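Beta-d-glucoside glucohydrolase (Hypocrea jecorina, PDB 3ZZ1) probably hydrolyses terminal, non-reducing beta-D-glucosyl residues with release of beta-D-glucose, a step in the breakdown of cellulose. Local coordinates at residues 633-644 with 667-678. Numbering follows the deposited sequence.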
loop_
_atom_site.group_PDB
_atom_site.type_symbol
_atom_site.label_atom_id
_atom_site.label_comp_id
_atom_site.label_asym_id
_atom_site.label_seq_id
_atom_site.Cartn_x
_atom_site.Cartn_y
_atom_site.Cartn_z
ATOM N N ALA A 633 -9.377 4.927 16.474
ATOM C CA ALA A 633 -8.534 5.106 17.650
ATOM C C ALA A 633 -7.156 4.524 17.385
ATOM O O ALA A 633 -7.029 3.423 16.841
ATOM C CB ALA A 633 -9.159 4.435 18.859
ATOM N N GLN A 634 -6.128 5.264 17.780
ATOM C CA GLN A 634 -4.750 4.878 17.497
ATOM C C GLN A 634 -3.939 4.717 18.778
ATOM O O GLN A 634 -4.060 5.522 19.706
ATOM C CB GLN A 634 -4.098 5.910 16.571
ATOM C CG GLN A 634 -4.721 5.965 15.180
ATOM C CD GLN A 634 -4.627 7.333 14.531
ATOM O OE1 GLN A 634 -3.573 7.956 14.516
ATOM N NE2 GLN A 634 -5.739 7.800 13.976
ATOM N N LEU A 635 -3.134 3.657 18.828
ATOM C CA LEU A 635 -2.183 3.455 19.916
ATOM C C LEU A 635 -0.783 3.833 19.452
ATOM O O LEU A 635 -0.315 3.359 18.412
ATOM C CB LEU A 635 -2.211 2.001 20.406
ATOM C CG LEU A 635 -1.076 1.490 21.307
ATOM C CD1 LEU A 635 -1.085 2.173 22.658
ATOM C CD2 LEU A 635 -1.148 -0.013 21.487
ATOM N N TYR A 636 -0.127 4.694 20.223
ATOM C CA TYR A 636 1.269 5.057 19.977
ATOM C C TYR A 636 2.121 4.696 21.182
ATOM O O TYR A 636 1.757 4.990 22.328
ATOM C CB TYR A 636 1.407 6.544 19.613
ATOM C CG TYR A 636 0.767 6.894 18.280
ATOM C CD1 TYR A 636 1.495 6.820 17.091
ATOM C CD2 TYR A 636 -0.572 7.285 18.208
ATOM C CE1 TYR A 636 0.908 7.131 15.864
ATOM C CE2 TYR A 636 -1.165 7.601 16.992
ATOM C CZ TYR A 636 -0.425 7.519 15.823
ATOM O OH TYR A 636 -1.016 7.831 14.615
ATOM N N ILE A 637 3.243 4.033 20.919
ATOM C CA ILE A 637 4.137 3.611 21.988
ATOM C C ILE A 637 5.451 4.400 21.955
ATOM O O ILE A 637 6.025 4.643 20.889
ATOM C CB ILE A 637 4.363 2.068 21.984
ATOM C CG1 ILE A 637 3.026 1.331 22.148
ATOM C CG2 ILE A 637 5.329 1.646 23.095
ATOM C CD1 ILE A 637 3.140 -0.189 22.278
ATOM N N THR A 638 5.873 4.843 23.136
ATOM C CA THR A 638 7.175 5.469 23.353
ATOM C C THR A 638 8.030 4.462 24.119
ATOM O O THR A 638 7.641 4.005 25.191
ATOM C CB THR A 638 7.020 6.782 24.166
ATOM O OG1 THR A 638 6.236 7.716 23.410
ATOM C CG2 THR A 638 8.380 7.411 24.501
ATOM N N TYR A 639 9.177 4.098 23.553
ATOM C CA TYR A 639 10.072 3.119 24.178
ATOM C C TYR A 639 10.802 3.762 25.360
ATOM O O TYR A 639 10.923 4.982 25.409
ATOM C CB TYR A 639 11.074 2.583 23.144
ATOM C CG TYR A 639 10.529 1.509 22.209
ATOM C CD1 TYR A 639 9.222 1.572 21.709
ATOM C CD2 TYR A 639 11.324 0.439 21.813
ATOM C CE1 TYR A 639 8.726 0.593 20.854
ATOM C CE2 TYR A 639 10.836 -0.546 20.954
ATOM C CZ TYR A 639 9.537 -0.461 20.480
ATOM O OH TYR A 639 9.051 -1.431 19.633
ATOM N N PRO A 640 11.282 2.948 26.326
ATOM C CA PRO A 640 12.089 3.530 27.401
ATOM C C PRO A 640 13.229 4.380 26.831
ATOM O O PRO A 640 13.766 4.061 25.764
ATOM C CB PRO A 640 12.653 2.301 28.119
ATOM C CG PRO A 640 11.670 1.224 27.856
ATOM C CD PRO A 640 11.109 1.492 26.491
ATOM N N SER A 641 13.575 5.461 27.526
ATOM C CA SER A 641 14.633 6.367 27.070
ATOM C C SER A 641 16.038 5.770 27.224
ATOM O O SER A 641 17.008 6.315 26.701
ATOM C CB SER A 641 14.537 7.718 27.792
ATOM O OG SER A 641 13.324 8.386 27.470
ATOM N N SER A 642 16.139 4.649 27.933
ATOM C CA SER A 642 17.406 3.932 28.059
ATOM C C SER A 642 17.713 3.075 26.819
ATOM O O SER A 642 18.870 2.741 26.554
ATOM C CB SER A 642 17.407 3.071 29.318
ATOM O OG SER A 642 16.258 2.252 29.347
ATOM N N ALA A 643 16.666 2.728 26.073
ATOM C CA ALA A 643 16.787 1.964 24.833
ATOM C C ALA A 643 17.483 2.805 23.757
ATOM O O ALA A 643 17.460 4.034 23.838
ATOM C CB ALA A 643 15.403 1.522 24.359
ATOM N N PRO A 644 18.094 2.151 22.743
ATOM C CA PRO A 644 18.766 2.905 21.674
ATOM C C PRO A 644 17.818 3.900 21.018
ATOM O O PRO A 644 16.609 3.662 20.986
ATOM C CB PRO A 644 19.164 1.811 20.676
ATOM C CG PRO A 644 19.313 0.592 21.514
ATOM C CD PRO A 644 18.205 0.697 22.525
ATOM N N ALA A 667 -12.329 -0.342 22.202
ATOM C CA ALA A 667 -11.205 -0.463 21.285
ATOM C C ALA A 667 -10.104 -1.279 21.957
ATOM O O ALA A 667 -9.597 -0.904 23.013
ATOM C CB ALA A 667 -10.690 0.902 20.881
ATOM N N THR A 668 -9.756 -2.403 21.337
ATOM C CA THR A 668 -8.767 -3.326 21.879
ATOM C C THR A 668 -7.522 -3.353 20.996
ATOM O O THR A 668 -7.603 -3.672 19.810
ATOM C CB THR A 668 -9.357 -4.749 21.993
ATOM O OG1 THR A 668 -10.463 -4.734 22.901
ATOM C CG2 THR A 668 -8.306 -5.756 22.485
ATOM N N PHE A 669 -6.377 -3.016 21.579
ATOM C CA PHE A 669 -5.109 -3.098 20.871
ATOM C C PHE A 669 -4.280 -4.250 21.419
ATOM O O PHE A 669 -3.809 -4.203 22.555
ATOM C CB PHE A 669 -4.325 -1.782 20.976
ATOM C CG PHE A 669 -5.156 -0.553 20.722
ATOM C CD1 PHE A 669 -5.537 -0.204 19.429
ATOM C CD2 PHE A 669 -5.563 0.253 21.781
ATOM C CE1 PHE A 669 -6.308 0.937 19.197
ATOM C CE2 PHE A 669 -6.338 1.390 21.562
ATOM C CZ PHE A 669 -6.709 1.734 20.267
ATOM N N ASN A 670 -4.122 -5.287 20.607
ATOM C CA ASN A 670 -3.278 -6.422 20.962
ATOM C C ASN A 670 -1.829 -6.163 20.586
ATOM O O ASN A 670 -1.518 -5.842 19.430
ATOM C CB ASN A 670 -3.795 -7.708 20.310
ATOM C CG ASN A 670 -5.158 -8.116 20.841
ATOM O OD1 ASN A 670 -5.428 -7.989 22.034
ATOM N ND2 ASN A 670 -6.027 -8.597 19.954
ATOM N N ILE A 671 -0.948 -6.302 21.574
ATOM C CA ILE A 671 0.462 -5.981 21.400
ATOM C C ILE A 671 1.316 -7.241 21.295
ATOM O O ILE A 671 1.407 -8.024 22.243
ATOM C CB ILE A 671 0.970 -5.061 22.532
ATOM C CG1 ILE A 671 0.197 -3.734 22.513
ATOM C CG2 ILE A 671 2.475 -4.829 22.408
ATOM C CD1 ILE A 671 0.566 -2.787 23.628
ATOM N N ARG A 672 1.924 -7.429 20.124
ATOM C CA ARG A 672 2.824 -8.547 19.874
ATOM C C ARG A 672 4.181 -8.226 20.479
ATOM O O ARG A 672 4.496 -7.052 20.722
ATOM C CB ARG A 672 2.972 -8.799 18.369
ATOM C CG ARG A 672 1.646 -8.999 17.622
ATOM C CD ARG A 672 1.812 -8.861 16.111
ATOM N NE ARG A 672 2.356 -7.558 15.730
ATOM C CZ ARG A 672 2.427 -7.090 14.483
ATOM N NH1 ARG A 672 1.985 -7.806 13.462
ATOM N NH2 ARG A 672 2.948 -5.889 14.258
ATOM N N ARG A 673 4.992 -9.255 20.712
ATOM C CA ARG A 673 6.324 -9.036 21.256
ATOM C C ARG A 673 7.142 -8.041 20.421
ATOM O O ARG A 673 7.826 -7.174 20.981
ATOM C CB ARG A 673 7.099 -10.343 21.422
ATOM C CG ARG A 673 8.446 -10.103 22.084
ATOM C CD ARG A 673 9.287 -11.347 22.243
ATOM N NE ARG A 673 10.526 -11.008 22.946
ATOM C CZ ARG A 673 10.620 -10.863 24.264
ATOM N NH1 ARG A 673 9.556 -11.041 25.037
ATOM N NH2 ARG A 673 11.780 -10.541 24.811
ATOM N N ARG A 674 7.061 -8.166 19.097
ATOM C CA ARG A 674 7.805 -7.282 18.189
ATOM C C ARG A 674 7.374 -5.809 18.291
ATOM O O ARG A 674 8.161 -4.906 17.997
ATOM C CB ARG A 674 7.729 -7.787 16.739
ATOM C CG ARG A 674 6.367 -7.628 16.066
ATOM C CD ARG A 674 6.255 -8.498 14.820
ATOM N NE ARG A 674 7.109 -8.037 13.727
ATOM C CZ ARG A 674 6.690 -7.348 12.665
ATOM N NH1 ARG A 674 5.406 -7.015 12.522
ATOM N NH2 ARG A 674 7.564 -6.991 11.732
ATOM N N ASP A 675 6.136 -5.575 18.727
ATOM C CA ASP A 675 5.618 -4.213 18.908
ATOM C C ASP A 675 6.286 -3.474 20.068
ATOM O O ASP A 675 6.148 -2.258 20.188
ATOM C CB ASP A 675 4.092 -4.225 19.081
ATOM C CG ASP A 675 3.364 -4.785 17.863
ATOM O OD1 ASP A 675 3.814 -4.545 16.716
ATOM O OD2 ASP A 675 2.337 -5.468 18.056
ATOM N N LEU A 676 7.007 -4.213 20.910
ATOM C CA LEU A 676 7.795 -3.631 22.003
ATOM C C LEU A 676 9.304 -3.823 21.793
ATOM O O LEU A 676 10.103 -3.584 22.705
ATOM C CB LEU A 676 7.373 -4.237 23.353
ATOM C CG LEU A 676 5.906 -4.110 23.790
ATOM C CD1 LEU A 676 5.660 -4.884 25.077
ATOM C CD2 LEU A 676 5.505 -2.652 23.968
ATOM N N SER A 677 9.683 -4.248 20.590
ATOM C CA SER A 677 11.075 -4.580 20.276
ATOM C C SER A 677 11.761 -3.580 19.344
ATOM O O SER A 677 11.107 -2.875 18.577
ATOM C CB SER A 677 11.160 -5.982 19.656
ATOM O OG SER A 677 10.600 -6.960 20.514
ATOM N N TYR A 678 13.089 -3.531 19.430
ATOM C CA TYR A 678 13.924 -2.837 18.459
ATOM C C TYR A 678 14.914 -3.868 17.909
ATOM O O TYR A 678 15.160 -4.897 18.542
ATOM C CB TYR A 678 14.660 -1.655 19.110
ATOM C CG TYR A 678 15.683 -2.078 20.144
ATOM C CD1 TYR A 678 15.314 -2.285 21.469
ATOM C CD2 TYR A 678 17.015 -2.296 19.786
ATOM C CE1 TYR A 678 16.237 -2.694 22.414
ATOM C CE2 TYR A 678 17.953 -2.703 20.725
ATOM C CZ TYR A 678 17.558 -2.899 22.036
ATOM O OH TYR A 678 18.473 -3.299 22.973
#
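Ala667 CB meets Ala633 CB at 4.3 Å, two small methyls that leave room for the neighbouring Phe669 ring. Strands 633-638 and 667-672 belong to the two facing sheets of the fibronectin type III-like beta-sandwich, their axes 8.6 Å apart and crossing at -33°. Phe669 lays its broad ring against Leu635 and Ala633: Leu635 CB lies over one ring face, 4.0 Å from the centroid, a CH-pi contact, while Ala633 O and CB sit at the ring edge. Leu635 turns its CG away from the backbone N (chi1 166°), which carries CD2 past the phenyl ring to within 3.9 Å of Ile671 CD1. Ile671 in turn reaches tip to tip toward Ile637. At the end of the strand, Arg672 grips Asp675 side-on through NE and NH2, with its backbone N also bonded to OD2, which probably helps hold the turn that leads to Leu676. The Leu676 side chain crosses that of Ile637 at about a right angle, CD2 to CD1 3.8 Å. At Ser677 the contact turns polar: Tyr639 OH donates to Ser677 O (2.7 Å) from above the carbonyl plane, and Arg652 also bonds that hydroxyl. A phenylalanine in place of Tyr639 would probably leave Ser677 O and Arg652 without this shared partner. Finally, Pro644 CD makes a CH-pi contact over one face of the Tyr678 ring, 3.8 Å from its centroid. Between these segments apolar side chains do most of the joining, with no backbone hydrogen bond across, and the buried Tyr639 hydroxyl adds a polar tie at Ser677.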